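Local structure of serine racemase (Enterococcus faecalis, 4ECL) at residues A2-A7 / K248-L253; I277-I282 / Q316-V321. The protein belongs to the alanine racemase family and combines a TIM-barrel domain with a beta-rich C-terminal domain in its cytoplasmic part. All blocks are in the same frame, centred on the assembly; numbering follows the deposited sequence.

Contact 1. Residues A2-A7 / K248-L253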
ATOM      1  N   ALA A   2       5.661  22.364   3.258  1.00 51.54           N
ATOM      2  CA  ALA A   2       6.096  21.414   4.279  1.00 58.27           C
ATOM      3  C   ALA A   2       5.479  20.043   4.015  1.00 59.79           C
ATOM      4  O   ALA A   2       6.178  19.042   3.876  1.00 58.94           O
ATOM      5  CB  ALA A   2       5.710  21.912   5.663  1.00 61.49           C
ATOM      6  N   ASP A   3       4.156  20.011   3.945  1.00 58.09           N
ATOM      7  CA  ASP A   3       3.455  18.802   3.558  1.00 54.21           C
ATOM      8  C   ASP A   3       3.560  18.630   2.048  1.00 46.03           C
ATOM      9  O   ASP A   3       3.327  17.551   1.519  1.00 38.61           O
ATOM     10  CB  ASP A   3       2.001  18.880   4.008  1.00 59.67           C
ATOM     11  CG  ASP A   3       1.878  19.118   5.498  1.00 70.72           C
ATOM     12  OD1 ASP A   3       2.606  18.453   6.269  1.00 72.97           O
ATOM     13  OD2 ASP A   3       1.075  19.985   5.900  1.00 75.91           O
ATOM     14  N   THR A   4       3.940  19.703   1.360  1.00 44.31           N
ATOM     15  CA  THR A   4       4.126  19.651  -0.087  1.00 38.67           C
ATOM     16  C   THR A   4       5.589  19.486  -0.493  1.00 33.41           C
ATOM     17  O   THR A   4       5.902  19.457  -1.676  1.00 32.50           O
ATOM     18  CB  THR A   4       3.535  20.899  -0.785  1.00 44.65           C
ATOM     19  OG1 THR A   4       3.949  22.089  -0.091  1.00 46.14           O
ATOM     20  CG2 THR A   4       2.014  20.817  -0.808  1.00 43.48           C
ATOM     21  N   ASP A   5       6.481  19.348   0.479  1.00 32.35           N
ATOM     22  CA  ASP A   5       7.910  19.298   0.169  1.00 36.18           C
ATOM     23  C   ASP A   5       8.367  18.103  -0.682  1.00 38.75           C
ATOM     24  O   ASP A   5       9.304  18.229  -1.474  1.00 42.73           O
ATOM     25  CB  ASP A   5       8.739  19.369   1.454  1.00 48.79           C
ATOM     26  CG  ASP A   5       8.754  20.761   2.062  1.00 57.21           C
ATOM     27  OD1 ASP A   5       8.231  21.699   1.422  1.00 61.53           O
ATOM     28  OD2 ASP A   5       9.300  20.920   3.175  1.00 57.65           O
ATOM     29  N   ARG A   6       7.712  16.953  -0.523  1.00 35.61           N
ATOM     30  CA  ARG A   6       8.191  15.710  -1.137  1.00 36.25           C
ATOM     31  C   ARG A   6       7.197  15.075  -2.119  1.00 31.16           C
ATOM     32  O   ARG A   6       7.374  15.148  -3.331  1.00 31.27           O
ATOM     33  CB  ARG A   6       8.574  14.706  -0.038  1.00 37.86           C
ATOM     34  CG  ARG A   6       8.972  13.326  -0.527  1.00 39.30           C
ATOM     35  CD  ARG A   6       9.033  12.354   0.636  1.00 40.71           C
ATOM     36  NE  ARG A   6       9.191  10.980   0.175  1.00 50.78           N
ATOM     37  CZ  ARG A   6       8.219  10.068   0.171  1.00 50.41           C
ATOM     38  NH1 ARG A   6       8.470   8.843  -0.270  1.00 57.48           N
ATOM     39  NH2 ARG A   6       7.003  10.370   0.612  1.00 41.87           N
ATOM     40  N   ALA A   7       6.172  14.422  -1.591  1.00 29.31           N
ATOM     41  CA  ALA A   7       5.153  13.807  -2.429  1.00 25.26           C
ATOM     42  C   ALA A   7       3.857  13.858  -1.666  1.00 27.69           C
ATOM     43  O   ALA A   7       3.840  13.660  -0.451  1.00 33.44           O
ATOM     44  CB  ALA A   7       5.519  12.366  -2.765  1.00 25.75           C
ATOM     45  N   LYS A 248       1.114  14.117  -6.578  1.00 18.58           N
ATOM     46  CA  LYS A 248       2.146  15.095  -6.940  1.00 24.89           C
ATOM     47  C   LYS A 248       3.474  14.785  -6.260  1.00 24.39           C
ATOM     48  O   LYS A 248       3.506  14.160  -5.201  1.00 19.51           O
ATOM     49  CB  LYS A 248       1.725  16.497  -6.509  1.00 20.53           C
ATOM     50  CG  LYS A 248       0.342  16.922  -6.935  1.00 29.05           C
ATOM     51  CD  LYS A 248       0.336  17.523  -8.315  1.00 30.88           C
ATOM     52  CE  LYS A 248      -1.003  18.186  -8.580  1.00 34.38           C
ATOM     53  NZ  LYS A 248      -1.048  18.905  -9.874  1.00 34.66           N
ATOM     54  N   ALA A 249       4.566  15.247  -6.863  1.00 23.09           N
ATOM     55  CA  ALA A 249       5.891  15.104  -6.253  1.00 21.39           C
ATOM     56  C   ALA A 249       6.850  16.160  -6.798  1.00 20.40           C
ATOM     57  O   ALA A 249       6.792  16.498  -7.983  1.00 23.63           O
ATOM     58  CB  ALA A 249       6.446  13.692  -6.477  1.00 22.40           C
ATOM     59  N   LYS A 250       7.715  16.684  -5.931  1.00 21.79           N
ATOM     60  CA  LYS A 250       8.664  17.733  -6.320  1.00 24.80           C
ATOM     61  C   LYS A 250      10.056  17.214  -6.662  1.00 32.04           C
ATOM     62  O   LYS A 250      10.643  16.456  -5.889  1.00 32.98           O
ATOM     63  CB  LYS A 250       8.744  18.813  -5.235  1.00 24.19           C
ATOM     64  CG  LYS A 250       7.527  19.747  -5.275  1.00 32.76           C
ATOM     65  CD  LYS A 250       7.450  20.640  -4.056  1.00 39.83           C
ATOM     66  CE  LYS A 250       6.178  21.474  -4.074  1.00 36.97           C
ATOM     67  NZ  LYS A 250       6.113  22.383  -2.897  1.00 38.62           N
ATOM     68  N   VAL A 251      10.571  17.632  -7.822  1.00 27.58           N
ATOM     69  CA  VAL A 251      11.917  17.270  -8.272  1.00 27.45           C
ATOM     70  C   VAL A 251      12.981  17.626  -7.232  1.00 27.68           C
ATOM     71  O   VAL A 251      13.005  18.736  -6.701  1.00 22.03           O
ATOM     72  CB  VAL A 251      12.298  17.997  -9.589  1.00 27.79           C
ATOM     73  CG1 VAL A 251      13.692  17.605 -10.015  1.00 23.76           C
ATOM     74  CG2 VAL A 251      11.284  17.700 -10.698  1.00 23.62           C
ATOM     75  N   VAL A 252      13.858  16.674  -6.936  1.00 30.75           N
ATOM     76  CA  VAL A 252      14.889  16.894  -5.929  1.00 31.54           C
ATOM     77  C   VAL A 252      16.270  16.996  -6.550  1.00 26.83           C
ATOM     78  O   VAL A 252      17.223  17.400  -5.886  1.00 25.47           O
ATOM     79  CB  VAL A 252      14.905  15.757  -4.894  1.00 29.56           C
ATOM     80  CG1 VAL A 252      13.616  15.770  -4.099  1.00 21.15           C
ATOM     81  CG2 VAL A 252      15.102  14.424  -5.595  1.00 22.10           C
ATOM     82  N   LEU A 253      16.374  16.620  -7.822  1.00 26.63           N
ATOM     83  CA  LEU A 253      17.643  16.686  -8.531  1.00 28.98           C
ATOM     84  C   LEU A 253      17.462  16.574 -10.038  1.00 30.01           C
ATOM     85  O   LEU A 253      16.573  15.870 -10.512  1.00 26.76           O
ATOM     86  CB  LEU A 253      18.593  15.575  -8.072  1.00 27.36           C
ATOM     87  CG  LEU A 253      19.969  15.758  -8.720  1.00 24.94           C
ATOM     88  CD1 LEU A 253      20.640  16.972  -8.091  1.00 34.60           C
ATOM     89  CD2 LEU A 253      20.845  14.526  -8.652  1.00 29.35           C
TER
HETATM   90  O   HOH W   1       6.499  22.869   0.045  1.00 39.53           O

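Contact 2. Residues I277-I282 / Q316-V321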
ATOM      1  N   ILE A 277      17.761  14.169 -16.629  1.00 31.56           N
ATOM      2  CA  ILE A 277      16.920  13.321 -15.786  1.00 29.95           C
ATOM      3  C   ILE A 277      16.480  14.058 -14.530  1.00 29.15           C
ATOM      4  O   ILE A 277      17.302  14.656 -13.836  1.00 29.65           O
ATOM      5  CB  ILE A 277      17.676  12.030 -15.377  1.00 46.19           C
ATOM      6  CG1 ILE A 277      17.802  11.091 -16.574  1.00 44.87           C
ATOM      7  CG2 ILE A 277      16.982  11.322 -14.224  1.00 50.39           C
ATOM      8  CD1 ILE A 277      16.504  10.894 -17.311  1.00 44.52           C
ATOM      9  N   ALA A 278      15.188  14.017 -14.231  1.00 30.50           N
ATOM     10  CA  ALA A 278      14.719  14.567 -12.972  1.00 29.30           C
ATOM     11  C   ALA A 278      14.453  13.440 -11.997  1.00 34.76           C
ATOM     12  O   ALA A 278      13.845  12.424 -12.343  1.00 37.51           O
ATOM     13  CB  ALA A 278      13.474  15.402 -13.170  1.00 23.04           C
ATOM     14  N   ILE A 279      14.899  13.622 -10.764  1.00 34.28           N
ATOM     15  CA  ILE A 279      14.654  12.619  -9.742  1.00 30.03           C
ATOM     16  C   ILE A 279      13.483  13.056  -8.878  1.00 29.04           C
ATOM     17  O   ILE A 279      13.486  14.168  -8.342  1.00 29.04           O
ATOM     18  CB  ILE A 279      15.902  12.404  -8.869  1.00 29.30           C
ATOM     19  CG1 ILE A 279      17.100  12.035  -9.750  1.00 28.18           C
ATOM     20  CG2 ILE A 279      15.646  11.330  -7.837  1.00 21.31           C
ATOM     21  CD1 ILE A 279      16.901  10.742 -10.522  1.00 31.35           C
ATOM     22  N   LEU A 280      12.488  12.180  -8.764  1.00 20.31           N
ATOM     23  CA  LEU A 280      11.311  12.408  -7.929  1.00 25.75           C
ATOM     24  C   LEU A 280      11.369  11.530  -6.680  1.00 27.34           C
ATOM     25  O   LEU A 280      11.668  10.340  -6.762  1.00 30.36           O
ATOM     26  CB  LEU A 280      10.040  12.085  -8.708  1.00 23.08           C
ATOM     27  CG  LEU A 280       9.748  12.928  -9.952  1.00 28.19           C
ATOM     28  CD1 LEU A 280       8.479  12.452 -10.632  1.00 21.96           C
ATOM     29  CD2 LEU A 280       9.637  14.405  -9.596  1.00 29.04           C
ATOM     30  N   PRO A 281      11.068  12.113  -5.520  1.00 27.09           N
ATOM     31  CA  PRO A 281      11.152  11.426  -4.232  1.00 27.01           C
ATOM     32  C   PRO A 281       9.855  10.692  -3.952  1.00 27.20           C
ATOM     33  O   PRO A 281       9.234  10.884  -2.908  1.00 29.49           O
ATOM     34  CB  PRO A 281      11.323  12.583  -3.257  1.00 28.05           C
ATOM     35  CG  PRO A 281      10.493  13.680  -3.882  1.00 26.30           C
ATOM     36  CD  PRO A 281      10.615  13.505  -5.372  1.00 24.59           C
ATOM     37  N   ILE A 282       9.427   9.880  -4.911  1.00 27.54           N
ATOM     38  CA  ILE A 282       8.284   9.008  -4.719  1.00 23.38           C
ATOM     39  C   ILE A 282       8.586   7.646  -5.323  1.00 24.84           C
ATOM     40  O   ILE A 282       9.156   7.550  -6.415  1.00 21.63           O
ATOM     41  CB  ILE A 282       6.997   9.579  -5.333  1.00 23.69           C
ATOM     42  CG1 ILE A 282       5.798   8.697  -4.979  1.00 20.70           C
ATOM     43  CG2 ILE A 282       7.112   9.702  -6.849  1.00 21.41           C
ATOM     44  CD1 ILE A 282       4.476   9.248  -5.573  1.00 20.73           C
ATOM     45  N   GLN A 316      11.928   6.425  -4.589  1.00 20.96           N
ATOM     46  CA  GLN A 316      12.264   7.420  -5.601  1.00 27.30           C
ATOM     47  C   GLN A 316      12.157   6.814  -6.980  1.00 25.06           C
ATOM     48  O   GLN A 316      12.150   5.589  -7.120  1.00 24.36           O
ATOM     49  CB  GLN A 316      13.701   7.949  -5.408  1.00 30.33           C
ATOM     50  CG  GLN A 316      14.786   6.894  -5.675  1.00 32.36           C
ATOM     51  CD  GLN A 316      16.202   7.471  -5.744  1.00 35.69           C
ATOM     52  OE1 GLN A 316      16.400   8.612  -6.146  1.00 31.56           O
ATOM     53  NE2 GLN A 316      17.188   6.670  -5.358  1.00 39.19           N
ATOM     54  N   LEU A 317      12.090   7.678  -7.988  1.00 19.22           N
ATOM     55  CA  LEU A 317      12.133   7.262  -9.386  1.00 23.37           C
ATOM     56  C   LEU A 317      12.714   8.381 -10.257  1.00 26.04           C
ATOM     57  O   LEU A 317      13.009   9.474  -9.760  1.00 24.58           O
ATOM     58  CB  LEU A 317      10.745   6.829  -9.881  1.00 30.61           C
ATOM     59  CG  LEU A 317       9.555   7.788  -9.863  1.00 26.80           C
ATOM     60  CD1 LEU A 317       9.544   8.693 -11.099  1.00 22.82           C
ATOM     61  CD2 LEU A 317       8.280   6.982  -9.782  1.00 25.67           C
ATOM     62  N   ALA A 318      12.889   8.100 -11.546  1.00 25.35           N
ATOM     63  CA  ALA A 318      13.512   9.043 -12.458  1.00 31.39           C
ATOM     64  C   ALA A 318      12.663   9.285 -13.711  1.00 31.61           C
ATOM     65  O   ALA A 318      12.076   8.353 -14.265  1.00 30.84           O
ATOM     66  CB  ALA A 318      14.893   8.545 -12.847  1.00 28.32           C
ATOM     67  N   VAL A 319      12.602  10.532 -14.161  1.00 30.89           N
ATOM     68  CA  VAL A 319      11.890  10.836 -15.400  1.00 30.41           C
ATOM     69  C   VAL A 319      12.747  11.633 -16.366  1.00 32.53           C
ATOM     70  O   VAL A 319      13.715  12.296 -15.975  1.00 31.05           O
ATOM     71  CB  VAL A 319      10.569  11.574 -15.157  1.00 29.12           C
ATOM     72  CG1 VAL A 319       9.588  10.680 -14.382  1.00 24.39           C
ATOM     73  CG2 VAL A 319      10.818  12.867 -14.425  1.00 21.10           C
ATOM     74  N   ASP A 320      12.379  11.561 -17.638  1.00 33.60           N
ATOM     75  CA  ASP A 320      13.156  12.168 -18.710  1.00 30.80           C
ATOM     76  C   ASP A 320      12.650  13.578 -18.981  1.00 31.52           C
ATOM     77  O   ASP A 320      11.521  13.755 -19.419  1.00 30.93           O
ATOM     78  CB  ASP A 320      12.983  11.312 -19.959  1.00 33.92           C
ATOM     79  CG  ASP A 320      14.003  11.613 -21.023  1.00 42.76           C
ATOM     80  OD1 ASP A 320      14.638  12.688 -20.969  1.00 45.05           O
ATOM     81  OD2 ASP A 320      14.161  10.761 -21.922  1.00 47.26           O
ATOM     82  N   VAL A 321      13.474  14.585 -18.720  1.00 36.02           N
ATOM     83  CA  VAL A 321      13.063  15.970 -18.971  1.00 35.78           C
ATOM     84  C   VAL A 321      13.911  16.642 -20.045  1.00 38.10           C
ATOM     85  O   VAL A 321      13.987  17.872 -20.110  1.00 37.93           O
ATOM     86  CB  VAL A 321      13.040  16.816 -17.674  1.00 29.84           C
ATOM     87  CG1 VAL A 321      11.941  16.307 -16.739  1.00 31.55           C
ATOM     88  CG2 VAL A 321      14.388  16.780 -16.980  1.00 24.60           C
TER

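Contact 1. Residues A2-A7 / K248-L253
Ala-7 and Ala-249 form an antiparallel, non-hydrogen-bonded pair where the N-terminal strand 7-11 joins the mixed sheet of the C-terminal domain. Their CB methyls lie on the same face of the sheet, 4.0 Å apart. Beside this pair, Lys-250 N donates to Arg-6 O at 3.0 Å. The CA atoms of the pair each make a CA-H...O contact: Ala-249 CA to Arg-6 O at 3.3 Å and Ala-7 CA to Lys-248 O at 3.2 Å. The Arg-6 side chain turns away to a salt bridge with Asp-286.

Lys-250 lies along the loop ahead of the strand. Beyond CG its chain is extended, with chi2 to chi4 all near 180°. It runs across the Thr-4 carbonyl, and CD comes within 3.1 Å of Thr-4 O. At its tip NZ gives Thr-4 O a weak hydrogen bond of 3.2 Å. One water links NZ, weakly, with Thr-4 OG1 at 2.7 Å, and it donates to Asp-5 OD1. Asp-5 OD1 stays 4.9 Å from Lys-250 NZ, so the two charges meet through water rather than in a direct salt bridge. The ammonium group probably gains some electrostatic stabilisation from this carboxylate, while the polar hold on the loop remains modest.

Contact 2. Residues I277-I282 / Q316-V321
Strands 277-280 and 317-320 run antiparallel, with their axes 4.7 Å apart at the closest point and their directions at 148°. Ala-278 and Val-319 form one hydrogen-bonded pair, with both N to O distances 2.9 Å. Leu-280 and Leu-317 form the next: Leu-280 N reaches Leu-317 O at 2.9 Å, and Leu-317 N reaches Leu-280 O at 3.0 Å. Ile-277 with Asp-320 and Ile-279 with Ala-318 are the non-hydrogen-bonded pairs. Leu-280 is followed by an inverse gamma turn centred on Pro-281, with a weak bond from Ile-282 N back to Leu-280 O.

One face carries Ala-278, Leu-280, Leu-317 and Val-319. The two leucine side chains cross at an angle and meet through their CD1 methyls, 3.9 Å apart. With CG between its backbone N and carbonyl carbon (chi1 59°), Leu-317 brings CG and CD2 to Ile-282 O, both at 3.5 Å. Its side chain runs alongside that of Ile-282. Further along, the Ala-278 methyl touches Val-319 CG2 and Val-321 CG1.

On the other face Ala-318 CB sits between two isoleucines, 3.7 Å from Ile-277 CG2 and 3.8 Å from Ile-279 CD1. Ile-277 CD1 lies against Val-319 O and Asp-320 CA. The Gln-316 side chain crosses Ile-279, bringing OE1 close to its CG2. Arg-132 of the second subunit packs on Ile-279, Gln-316 and Ala-318.

The leucine-valine face meets Val-251, Phe-288, Val-299 and Ile-301 of the same chain. The pairing is an antiparallel ladder in the mixed beta sheet of an alanine racemase-type C-terminal domain, with one apolar face packed within the domain and the other approached by the partner subunit.

Overall arrangement
The two contacts are neighbours in one mixed sheet, with centres about 11 Å apart. Strand 245-257 serves contact 1 and pairs with strand 275-280 of contact 2. Two probable hydrogen bonds make the join: Leu-253 O to Ile-279 N at 2.8 Å and Val-252 N to Ile-279 O at 2.9 Å. The chain's N-terminal segment also reaches contact 2 directly, since Arg-6 NE packs 3.1 Å from Pro-281 O. Both segments of contact 1 precede those of contact 2 in the sequence. Contact 1 brings the N-terminus to the sheet, and contact 2 continues it through strand 317-320. In the second subunit, Arg-91 meets Asp-5 of contact 1, and Arg-132 meets contact 2.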